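Local coordinates for gamma-glutamyl-gamma-aminobutyraldehyde dehydrogenase (Burkholderia cenocepacia, PDB 4LIH), which probably oxidises aldehydes, among them gamma-glutamyl-gamma-aminobutyraldehyde, to the corresponding acids with NAD(P)+ as the electron acceptor, at residues 357-361 against 386-390. Residues are numbered along the deposited sequence; the frame is centred on the assembly and turned at random.
Sequences LERVL and GFYVE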
# COMPACT_ATOMS: atom_id res chain seq x y z
N LEU A 357 2.59 41.18 20.78
CA LEU A 357 2.97 41.38 22.17
C LEU A 357 1.77 41.86 23.00
O LEU A 357 1.50 41.31 24.09
CB LEU A 357 4.16 42.37 22.27
CG LEU A 357 4.66 42.61 23.69
CD1 LEU A 357 5.15 41.31 24.31
CD2 LEU A 357 5.81 43.61 23.70
N GLU A 358 1.05 42.85 22.49
CA GLU A 358 -0.10 43.43 23.20
C GLU A 358 -1.24 42.43 23.42
O GLU A 358 -1.86 42.39 24.50
CB GLU A 358 -0.58 44.68 22.44
CG GLU A 358 0.46 45.78 22.53
CD GLU A 358 0.20 46.99 21.66
OE1 GLU A 358 -0.32 46.91 20.51
OE2 GLU A 358 0.56 48.06 22.14
N ARG A 359 -1.48 41.61 22.40
CA ARG A 359 -2.48 40.54 22.45
C ARG A 359 -2.13 39.51 23.52
O ARG A 359 -2.97 39.14 24.34
CB ARG A 359 -2.58 39.85 21.06
CG ARG A 359 -3.27 38.50 21.07
CD ARG A 359 -3.75 38.12 19.67
NE ARG A 359 -4.57 36.89 19.70
CZ ARG A 359 -5.92 36.85 19.73
NH1 ARG A 359 -6.65 37.96 19.76
NH2 ARG A 359 -6.54 35.68 19.75
N VAL A 360 -0.88 39.07 23.52
CA VAL A 360 -0.40 38.19 24.58
C VAL A 360 -0.51 38.84 25.99
O VAL A 360 -0.95 38.20 26.95
CB VAL A 360 1.06 37.73 24.31
CG1 VAL A 360 1.66 37.04 25.52
CG2 VAL A 360 1.12 36.84 23.08
N LEU A 361 -0.10 40.09 26.13
CA LEU A 361 -0.21 40.74 27.43
C LEU A 361 -1.70 40.85 27.84
O LEU A 361 -2.01 40.79 29.02
CB LEU A 361 0.50 42.09 27.42
CG LEU A 361 2.02 42.00 27.15
CD1 LEU A 361 2.64 43.36 26.78
CD2 LEU A 361 2.78 41.31 28.28
N GLY A 386 12.69 46.04 20.92
CA GLY A 386 12.06 44.78 20.50
C GLY A 386 10.98 44.31 21.46
O GLY A 386 10.67 44.98 22.45
N PHE A 387 10.41 43.14 21.16
CA PHE A 387 9.17 42.69 21.79
C PHE A 387 9.39 41.38 22.53
O PHE A 387 9.64 40.39 21.91
CB PHE A 387 8.12 42.55 20.71
CG PHE A 387 8.02 43.79 19.86
CD1 PHE A 387 7.46 44.93 20.39
CD2 PHE A 387 8.55 43.83 18.59
CE1 PHE A 387 7.38 46.09 19.65
CE2 PHE A 387 8.47 44.97 17.84
CZ PHE A 387 7.91 46.11 18.36
N TYR A 388 9.33 41.43 23.86
CA TYR A 388 9.76 40.33 24.73
C TYR A 388 8.82 40.19 25.94
O TYR A 388 8.40 41.19 26.50
CB TYR A 388 11.18 40.57 25.23
CG TYR A 388 12.23 40.69 24.15
CD1 TYR A 388 12.86 39.56 23.62
CD2 TYR A 388 12.59 41.91 23.67
CE1 TYR A 388 13.82 39.68 22.63
CE2 TYR A 388 13.58 42.04 22.70
CZ TYR A 388 14.16 40.94 22.16
OH TYR A 388 15.15 41.09 21.19
N VAL A 389 8.51 38.96 26.30
CA VAL A 389 7.58 38.66 27.40
C VAL A 389 8.10 37.39 28.05
O VAL A 389 8.57 36.46 27.38
CB VAL A 389 6.10 38.59 26.91
CG1 VAL A 389 5.89 37.52 25.87
CG2 VAL A 389 5.12 38.41 28.07
N GLU A 390 8.05 37.37 29.37
CA GLU A 390 8.51 36.22 30.14
C GLU A 390 7.68 34.95 29.86
O GLU A 390 6.49 35.05 29.57
CB GLU A 390 8.47 36.50 31.63
CG GLU A 390 9.39 37.59 32.13
CD GLU A 390 9.06 38.05 33.54
OE1 GLU A 390 7.87 38.04 33.94
OE2 GLU A 390 10.01 38.37 34.27
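Leu357 reaches from the helix with both of its methyl groups, CD1 toward Val389 and CD2 toward Phe387 of the facing segment. CD1 lies 3.9 Å from CB of Val389, and CD2 lies 3.9 Å from CB of Phe387 and close to CD1 of its ring. The spread is set by a chi1 of -178°, which extends CG toward the strand and lets its methyls diverge to the two partners. Against Phe387 the methyl arrives at the edge of the ring, in its plane, and the aromatic faces take no part in this pair. Leu357 CD1 also passes 3.9 Å from the carbonyl oxygen of Tyr388, a plain van der Waals neighbour. The setting is a mixed beta-sheet in the aldehyde dehydrogenase fold, probably that of the catalytic domain: helix 354-370 packs on one side of the beginning of strand 388-395, which pairs antiparallel with strands 372-375 and 379-380 and parallel with strand 411-417. The extended chain alternates: Phe387, just before the strand, and Val389 point their side chains toward the helix, and Tyr388 between them points away and hands its OH to the carbonyl oxygen of Ile51 in a hydrogen bond. Val389 gives its two methyls to Val360 and Leu361, which lie three and four residues further along the helix than Leu357. CG2 meets CD2 of Leu361 at 3.7 Å, the two side chains running past each other in opposite senses, and CG1 approaches CG1 of Val360 more distantly, at 4.3 Å. Its chi1 of 60° places CG1 between the backbone nitrogen and the carbonyl carbon and sends CG2 toward Leu361. No hydrogen bond crosses between the segments, and the side chains meet through apolar groups; the strand's backbone is tied instead to its neighbours, Tyr388 to Val380 and Glu390 to Ala378. Ile351 and Pro410 add further contacts to Val389.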